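Local coordinates for cell wall binding protein cwp8 (Peptoclostridium difficile, PDB 5J6Q) that is a surface protein that probably attaches to the bacterial cell wall through its three CWB2 domains, at residues Lys462-Val467 and Asp479-Ile484; Asn61-Gly66 and Val180-Ala185; Ser8-Ala13 and Asn184-Asp189. One frame throughout, in Å; residues are numbered along the deposited sequence.

Interaction 1. Residues Lys462-Val467 and Asp479-Ile484; sequences KELEIV and DKLVDI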
loop_
_atom_site.group_PDB
_atom_site.type_symbol
_atom_site.label_atom_id
_atom_site.label_comp_id
_atom_site.label_asym_id
_atom_site.label_seq_id
_atom_site.Cartn_x
_atom_site.Cartn_y
_atom_site.Cartn_z
ATOM N N LYS A 462 -31.285 -39.715 6.464
ATOM C CA LYS A 462 -30.760 -38.392 6.789
ATOM C C LYS A 462 -31.591 -37.291 6.125
ATOM O O LYS A 462 -32.318 -37.554 5.169
ATOM C CB LYS A 462 -29.286 -38.275 6.343
ATOM C CG LYS A 462 -28.610 -39.624 6.081
ATOM C CD LYS A 462 -27.269 -39.728 6.800
ATOM C CE LYS A 462 -26.834 -41.166 6.973
ATOM N NZ LYS A 462 -25.448 -41.386 6.469
ATOM N N GLU A 463 -31.496 -36.062 6.645
ATOM C CA GLU A 463 -32.206 -34.911 6.082
ATOM C C GLU A 463 -31.403 -34.325 4.904
ATOM O O GLU A 463 -30.222 -34.008 5.048
ATOM C CB GLU A 463 -32.430 -33.849 7.162
ATOM C CG GLU A 463 -33.285 -34.370 8.302
ATOM C CD GLU A 463 -33.828 -33.258 9.175
ATOM O OE1 GLU A 463 -34.054 -32.144 8.659
ATOM O OE2 GLU A 463 -34.021 -33.502 10.378
ATOM N N LEU A 464 -32.066 -34.166 3.756
ATOM C CA LEU A 464 -31.462 -33.722 2.522
ATOM C C LEU A 464 -31.939 -32.344 2.029
ATOM O O LEU A 464 -33.036 -31.887 2.342
ATOM C CB LEU A 464 -31.765 -34.814 1.455
ATOM C CG LEU A 464 -31.364 -36.232 1.892
ATOM C CD1 LEU A 464 -32.118 -37.331 1.110
ATOM C CD2 LEU A 464 -29.869 -36.371 1.701
ATOM N N GLU A 465 -31.090 -31.678 1.253
ATOM C CA GLU A 465 -31.413 -30.364 0.683
ATOM C C GLU A 465 -30.900 -30.372 -0.747
ATOM O O GLU A 465 -29.818 -30.899 -1.008
ATOM C CB GLU A 465 -30.778 -29.227 1.510
ATOM C CG GLU A 465 -31.066 -27.835 0.968
ATOM C CD GLU A 465 -32.072 -27.039 1.814
ATOM O OE1 GLU A 465 -33.086 -26.611 1.246
ATOM O OE2 GLU A 465 -31.856 -26.832 3.025
ATOM N N ILE A 466 -31.691 -29.843 -1.672
ATOM C CA ILE A 466 -31.283 -29.783 -3.069
ATOM C C ILE A 466 -30.861 -28.361 -3.432
ATOM O O ILE A 466 -31.519 -27.417 -2.987
ATOM C CB ILE A 466 -32.440 -30.237 -3.969
ATOM C CG1 ILE A 466 -33.046 -31.551 -3.424
ATOM C CG2 ILE A 466 -31.904 -30.434 -5.377
ATOM C CD1 ILE A 466 -34.094 -32.188 -4.349
ATOM N N VAL A 467 -29.793 -28.222 -4.240
ATOM C CA VAL A 467 -29.266 -26.916 -4.657
ATOM C C VAL A 467 -29.190 -26.955 -6.187
ATOM O O VAL A 467 -28.377 -27.667 -6.757
ATOM C CB VAL A 467 -27.885 -26.567 -3.992
ATOM C CG1 VAL A 467 -27.400 -25.178 -4.471
ATOM C CG2 VAL A 467 -28.010 -26.534 -2.470
ATOM N N ASP A 479 -38.385 -36.574 -6.029
ATOM C CA ASP A 479 -39.397 -37.476 -5.493
ATOM C C ASP A 479 -38.751 -38.628 -4.727
ATOM O O ASP A 479 -39.220 -38.963 -3.642
ATOM C CB ASP A 479 -40.271 -38.004 -6.630
ATOM C CG ASP A 479 -41.172 -36.930 -7.204
ATOM O OD1 ASP A 479 -41.598 -36.035 -6.437
ATOM O OD2 ASP A 479 -41.450 -36.981 -8.408
ATOM N N LYS A 480 -37.676 -39.224 -5.280
ATOM C CA LYS A 480 -36.965 -40.315 -4.609
ATOM C C LYS A 480 -36.293 -39.856 -3.295
ATOM O O LYS A 480 -36.124 -40.659 -2.378
ATOM C CB LYS A 480 -35.891 -40.882 -5.549
ATOM N N LEU A 481 -35.918 -38.572 -3.207
ATOM C CA LEU A 481 -35.257 -38.011 -2.031
ATOM C C LEU A 481 -36.249 -37.837 -0.901
ATOM O O LEU A 481 -35.957 -38.217 0.230
ATOM C CB LEU A 481 -34.627 -36.656 -2.377
ATOM C CG LEU A 481 -33.113 -36.685 -2.521
ATOM C CD1 LEU A 481 -32.706 -37.601 -3.655
ATOM C CD2 LEU A 481 -32.618 -35.287 -2.795
ATOM N N VAL A 482 -37.421 -37.260 -1.201
ATOM C CA VAL A 482 -38.470 -37.067 -0.204
ATOM C C VAL A 482 -38.821 -38.428 0.404
ATOM O O VAL A 482 -39.153 -38.519 1.586
ATOM C CB VAL A 482 -39.695 -36.409 -0.884
ATOM C CG1 VAL A 482 -40.817 -36.196 0.124
ATOM C CG2 VAL A 482 -39.294 -35.079 -1.513
ATOM N N ASP A 483 -38.735 -39.483 -0.417
ATOM C CA ASP A 483 -39.003 -40.858 0.000
ATOM C C ASP A 483 -37.970 -41.354 1.032
ATOM O O ASP A 483 -38.360 -41.891 2.067
ATOM C CB ASP A 483 -38.981 -41.779 -1.234
ATOM C CG ASP A 483 -39.472 -43.184 -0.951
ATOM O OD1 ASP A 483 -40.691 -43.422 -1.080
ATOM O OD2 ASP A 483 -38.636 -44.046 -0.608
ATOM N N ILE A 484 -36.663 -41.174 0.756
ATOM C CA ILE A 484 -35.612 -41.629 1.663
ATOM C C ILE A 484 -35.262 -40.599 2.741
ATOM O O ILE A 484 -34.421 -40.871 3.593
ATOM C CB ILE A 484 -34.369 -42.006 0.825
ATOM C CG1 ILE A 484 -33.836 -40.782 0.055
ATOM C CG2 ILE A 484 -34.738 -43.125 -0.138
ATOM C CD1 ILE A 484 -32.546 -41.070 -0.706
#
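L464 of the strand meets L481 and I484 of the helix in a small apolar core. The branch that does the work is CD1 of L464. It lies 3.8 Å from L481 CG and 4.0 Å from I484 CG1, so one methyl serves two helix residues. L464 crosses both of these side chains at about a right angle. Its first torsion (chi1 -53°) puts CG beside the backbone N and anti to the carbonyl carbon, and this sets CD1 against the helix side chains. I484 reaches the core differently. Its first side-chain bond does not point at the strand, but CG1 sits between the backbone N and the carbonyl carbon (chi1 62°), and this brings CG1 and CD1 round to L464. L481 meets L464 at its branch point CG and uses CD2 for I466, the next inward-facing strand residue. This CD2 lies 3.8 Å from I466 CD1, and I466 CG1 is equally near, so CD2 meets the CG1-CD1 end of I466, the two chains meeting at a slant. No hydrogen bond joins the two segments, and the grip between them is apolar. A polar link follows just past the helix, where D485 OD1 bonds to L464 N. L459 of helix 453-459 touches both L464 and I484 and extends the core. The strand and helix axes run nearly antiparallel (160°) and approach to 8.7 Å. This is the packing of a beta-alpha-beta unit, strand 463-467, helix 475-484, strand 491-493, in which the helix covers a parallel four-stranded sheet of the CWB2 region.

Interaction 2. Residues Asn61-Gly66 and Val180-Ala185; sequences NSLTEG and VTVKNA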
loop_
_atom_site.group_PDB
_atom_site.type_symbol
_atom_site.label_atom_id
_atom_site.label_comp_id
_atom_site.label_asym_id
_atom_site.label_seq_id
_atom_site.Cartn_x
_atom_site.Cartn_y
_atom_site.Cartn_z
ATOM N N ASN A 61 29.957 7.582 4.214
ATOM C CA ASN A 61 30.320 6.152 4.236
ATOM C C ASN A 61 30.398 5.592 5.611
ATOM O O ASN A 61 30.215 4.393 5.778
ATOM C CB ASN A 61 31.636 5.922 3.572
ATOM C CG ASN A 61 31.502 6.082 2.064
ATOM O OD1 ASN A 61 32.519 6.060 1.362
ATOM N ND2 ASN A 61 30.301 6.260 1.518
ATOM N N SER A 62 30.600 6.420 6.616
ATOM C CA SER A 62 30.732 5.836 7.961
ATOM C C SER A 62 29.319 5.672 8.612
ATOM O O SER A 62 29.174 5.222 9.756
ATOM C CB SER A 62 31.582 6.770 8.794
ATOM O OG SER A 62 30.766 7.884 9.133
ATOM N N LEU A 63 28.287 6.023 7.865
ATOM C CA LEU A 63 26.934 5.900 8.398
ATOM C C LEU A 63 26.478 4.413 8.548
ATOM O O LEU A 63 26.524 3.665 7.556
ATOM C CB LEU A 63 25.977 6.602 7.450
ATOM C CG LEU A 63 25.980 8.072 7.525
ATOM C CD1 LEU A 63 24.981 8.558 6.446
ATOM C CD2 LEU A 63 25.566 8.579 8.972
ATOM N N THR A 64 26.134 3.927 9.805
ATOM C CA THR A 64 25.613 2.543 9.824
ATOM C C THR A 64 24.080 2.517 9.471
ATOM O O THR A 64 23.455 3.572 9.304
ATOM C CB THR A 64 25.826 1.799 11.136
ATOM O OG1 THR A 64 25.313 2.573 12.221
ATOM C CG2 THR A 64 27.246 1.463 11.333
ATOM N N GLU A 65 23.482 1.282 9.329
ATOM C CA GLU A 65 22.064 1.097 8.998
ATOM C C GLU A 65 21.161 1.962 9.823
ATOM O O GLU A 65 21.258 1.951 11.046
ATOM C CB GLU A 65 21.652 -0.367 9.186
ATOM C CG GLU A 65 22.376 -1.306 8.231
ATOM C CD GLU A 65 22.575 -2.677 8.839
ATOM O OE1 GLU A 65 21.967 -3.641 8.306
ATOM O OE2 GLU A 65 23.332 -2.782 9.853
ATOM N N GLY A 66 20.319 2.744 9.172
ATOM C CA GLY A 66 19.401 3.589 9.927
ATOM C C GLY A 66 19.912 4.992 10.207
ATOM O O GLY A 66 19.140 5.949 10.232
ATOM N N VAL A 180 20.041 18.626 2.892
ATOM C CA VAL A 180 19.902 17.387 2.228
ATOM C C VAL A 180 20.196 16.372 3.290
ATOM O O VAL A 180 21.261 16.400 3.950
ATOM C CB VAL A 180 20.915 17.285 1.046
ATOM C CG1 VAL A 180 20.772 15.939 0.347
ATOM C CG2 VAL A 180 20.728 18.461 0.071
ATOM N N THR A 181 19.321 15.454 3.445
ATOM C CA THR A 181 19.534 14.465 4.489
ATOM C C THR A 181 20.006 13.308 3.812
ATOM O O THR A 181 19.450 13.009 2.751
ATOM C CB THR A 181 18.191 14.223 5.222
ATOM O OG1 THR A 181 17.772 15.514 5.733
ATOM C CG2 THR A 181 18.310 13.177 6.307
ATOM N N VAL A 182 21.046 12.647 4.351
ATOM C CA VAL A 182 21.583 11.461 3.698
ATOM C C VAL A 182 21.382 10.325 4.633
ATOM O O VAL A 182 21.800 10.447 5.796
ATOM C CB VAL A 182 23.111 11.597 3.319
ATOM C CG1 VAL A 182 23.619 10.265 2.823
ATOM C CG2 VAL A 182 23.304 12.651 2.211
ATOM N N LYS A 183 20.759 9.203 4.135
ATOM C CA LYS A 183 20.433 8.073 5.000
ATOM C C LYS A 183 20.957 6.776 4.517
ATOM O O LYS A 183 20.831 6.472 3.325
ATOM C CB LYS A 183 18.883 7.845 5.105
ATOM C CG LYS A 183 18.025 9.047 5.364
ATOM C CD LYS A 183 16.560 8.559 5.663
ATOM C CE LYS A 183 15.590 9.679 5.985
ATOM N NZ LYS A 183 14.147 9.223 5.950
ATOM N N ASN A 184 21.543 5.978 5.406
ATOM C CA ASN A 184 21.917 4.667 4.927
ATOM C C ASN A 184 20.623 3.786 5.117
ATOM O O ASN A 184 20.367 3.213 6.172
ATOM C CB ASN A 184 23.084 4.156 5.673
ATOM C CG ASN A 184 23.438 2.737 5.362
ATOM O OD1 ASN A 184 22.713 2.040 4.651
ATOM N ND2 ASN A 184 24.553 2.211 5.885
ATOM N N ALA A 185 19.824 3.717 4.060
ATOM C CA ALA A 185 18.542 2.999 4.063
ATOM C C ALA A 185 18.037 2.920 2.654
ATOM O O ALA A 185 18.578 3.600 1.768
ATOM C CB ALA A 185 17.518 3.741 4.920
#
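The loop between helix 53-61 and strand 68-75 is pinned by N184, which lies just past the end of strand 178-183 of the five-stranded mixed sheet. N184 uses both its side chain and its backbone. Its CG is anti to the backbone N (chi1 173°), which carries the amide out to the loop. There ND2 donates to L63 O at 3.0 Å, and the bond is nearly straight (171°). L63 O lies in the plane of the N184 amide. The donor stands above the plane of the L63 carbonyl. The second bond runs the other way. G66 N donates to N184 O at 3.0 Å, in the carbonyl plane and also close to straight (168°). G66 has a positive phi, which glycine tolerates readily. L63 adds the apolar part of the contact. Its CD1 lies 4.2 Å from V182 CG1 and 3.8 Å from V182 O. Its CB lies 4.2 Å from N184 CB. L69 of strand 68-75 touches both L63 and V182. The side chain of E65 touches K254 and P255. Two bonds of opposite direction, one at L63 and one at G66, bracket T64 and E65. The bond from ND2, with L63 O in the amide plane, holds the N184 amide in rotation. The two bonds together imply that the loop is fixed at two points.

Interaction 3. Residues Ser8-Ala13 and Asn184-Asp189; sequences SAKDSA and NADLQD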
loop_
_atom_site.group_PDB
_atom_site.type_symbol
_atom_site.label_atom_id
_atom_site.label_comp_id
_atom_site.label_asym_id
_atom_site.label_seq_id
_atom_site.Cartn_x
_atom_site.Cartn_y
_atom_site.Cartn_z
ATOM N N SER A 8 19.613 8.375 -0.462
ATOM C CA SER A 8 20.268 7.328 0.264
ATOM C C SER A 8 21.798 7.516 0.126
ATOM O O SER A 8 22.255 8.105 -0.850
ATOM C CB SER A 8 19.864 5.967 -0.276
ATOM O OG SER A 8 20.359 5.821 -1.600
ATOM N N ALA A 9 22.547 7.019 1.095
ATOM C CA ALA A 9 23.983 7.035 1.071
ATOM C C ALA A 9 24.453 6.438 -0.298
ATOM O O ALA A 9 25.159 7.099 -1.043
ATOM C CB ALA A 9 24.516 6.213 2.246
ATOM N N LYS A 10 24.034 5.206 -0.629
ATOM C CA LYS A 10 24.420 4.527 -1.884
ATOM C C LYS A 10 24.197 5.401 -3.136
ATOM O O LYS A 10 25.028 5.350 -4.055
ATOM C CB LYS A 10 23.646 3.191 -1.992
ATOM C CG LYS A 10 23.633 2.560 -3.390
ATOM C CD LYS A 10 23.007 1.150 -3.326
ATOM C CE LYS A 10 21.713 1.057 -4.105
ATOM N NZ LYS A 10 20.644 0.320 -3.354
ATOM N N ASP A 11 23.141 6.223 -3.179
ATOM C CA ASP A 11 22.933 7.023 -4.363
ATOM C C ASP A 11 23.262 8.499 -4.096
ATOM O O ASP A 11 22.587 9.392 -4.634
ATOM C CB ASP A 11 21.488 6.849 -4.877
ATOM C CG ASP A 11 21.035 5.388 -4.901
ATOM O OD1 ASP A 11 21.641 4.579 -5.657
ATOM O OD2 ASP A 11 20.095 5.050 -4.165
ATOM N N SER A 12 24.323 8.772 -3.283
ATOM C CA SER A 12 24.690 10.177 -2.954
ATOM C C SER A 12 25.833 10.730 -3.824
ATOM O O SER A 12 26.267 11.841 -3.554
ATOM C CB SER A 12 25.079 10.301 -1.479
ATOM O OG SER A 12 26.034 9.318 -1.088
ATOM N N ALA A 13 26.338 9.964 -4.871
ATOM C CA ALA A 13 27.439 10.434 -5.783
ATOM C C ALA A 13 27.221 11.862 -6.289
ATOM O O ALA A 13 28.089 12.737 -6.181
ATOM C CB ALA A 13 27.528 9.508 -6.982
ATOM N N ASN A 184 21.543 5.978 5.406
ATOM C CA ASN A 184 21.917 4.667 4.927
ATOM C C ASN A 184 20.623 3.786 5.117
ATOM O O ASN A 184 20.367 3.213 6.172
ATOM C CB ASN A 184 23.084 4.156 5.673
ATOM C CG ASN A 184 23.438 2.737 5.362
ATOM O OD1 ASN A 184 22.713 2.040 4.651
ATOM N ND2 ASN A 184 24.553 2.211 5.885
ATOM N N ALA A 185 19.824 3.717 4.060
ATOM C CA ALA A 185 18.542 2.999 4.063
ATOM C C ALA A 185 18.037 2.920 2.654
ATOM O O ALA A 185 18.578 3.600 1.768
ATOM C CB ALA A 185 17.518 3.741 4.920
ATOM N N ASP A 186 16.995 2.102 2.438
ATOM C CA ASP A 186 16.378 1.917 1.126
ATOM C C ASP A 186 15.177 2.806 1.089
ATOM O O ASP A 186 14.296 2.656 1.941
ATOM C CB ASP A 186 15.993 0.440 0.943
ATOM C CG ASP A 186 17.223 -0.442 0.907
ATOM O OD1 ASP A 186 17.387 -1.268 1.833
ATOM O OD2 ASP A 186 18.038 -0.294 -0.048
ATOM N N LEU A 187 15.099 3.721 0.118
ATOM C CA LEU A 187 14.016 4.676 0.067
ATOM C C LEU A 187 13.185 4.556 -1.213
ATOM O O LEU A 187 13.728 4.196 -2.273
ATOM C CB LEU A 187 14.601 6.085 0.139
ATOM C CG LEU A 187 15.795 6.258 1.090
ATOM C CD1 LEU A 187 16.455 7.633 0.834
ATOM C CD2 LEU A 187 15.280 6.124 2.509
ATOM N N GLN A 188 11.869 4.868 -1.106
ATOM C CA GLN A 188 10.993 4.791 -2.248
ATOM C C GLN A 188 10.075 5.990 -2.219
ATOM O O GLN A 188 9.652 6.426 -1.138
ATOM C CB GLN A 188 10.118 3.515 -2.183
ATOM C CG GLN A 188 10.859 2.206 -2.203
ATOM C CD GLN A 188 9.882 1.077 -2.474
ATOM O OE1 GLN A 188 9.123 1.113 -3.438
ATOM N NE2 GLN A 188 9.864 0.076 -1.616
ATOM N N ASP A 189 9.769 6.510 -3.372
ATOM C CA ASP A 189 8.831 7.619 -3.508
ATOM C C ASP A 189 7.696 7.140 -4.429
ATOM O O ASP A 189 7.902 7.093 -5.646
ATOM C CB ASP A 189 9.544 8.809 -4.150
ATOM C CG ASP A 189 9.316 10.064 -3.393
ATOM O OD1 ASP A 189 10.294 10.749 -3.111
ATOM O OD2 ASP A 189 8.136 10.363 -3.078
#
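S8 OG, on the side chain that packs against A185 and L187, accepts a hydrogen bond from D11 N at 3.2 Å. This is an ST motif. D11 OD2 lies 2.7 Å from the same S8 OG. The hydroxyl sits between the backbone N and the carbonyl carbon of S8 (chi1 66°), so it faces back to its own turn. A type I turn runs from A9 to S12, closed by S12 N to A9 O at 2.9 Å. No hydrogen bond crosses the contact; carbons of S8 and L187 rest on backbone atoms of the other segment. S8 CB rests 3.4 Å from A185 O. L187 CD1 lies over the backbone of S8, 3.5 Å from S8 N. The CB of A9 packs 4.0 Å from N184 CA. K10 NZ stands 4.3 Å from D186 OD2, too far for a salt bridge. D186 has its salt bridge with K254. The turn links strand 5-8, an outer strand of the five-stranded sheet, to helix 13-24. I60 of helix 53-61 touches A9 and S12. On the other side of the contact, strand 186-191 is an outer strand of the next sheet and pairs with strand 256-262.

Interactions 2 and 3 are close neighbours, with centres about 8 Å apart. They share N184 and A185, the short link between strands 178-183 and 186-191. N184 serves both contacts with different atoms. A9 N lies 2.9 Å from K183 O, a probable hydrogen bond, and V182 CG1 packs 3.7 Å from A9 CA. Interaction 2 stays beside the five-stranded sheet, whereas interaction 3 joins its edge to the four-stranded one. Interaction 1 is remote, on the opposite side of the chain's centre. Its centre is about 72 Å from that of interaction 2 and about 68 Å from that of interaction 3. It belongs to the CWB2 part of the chain.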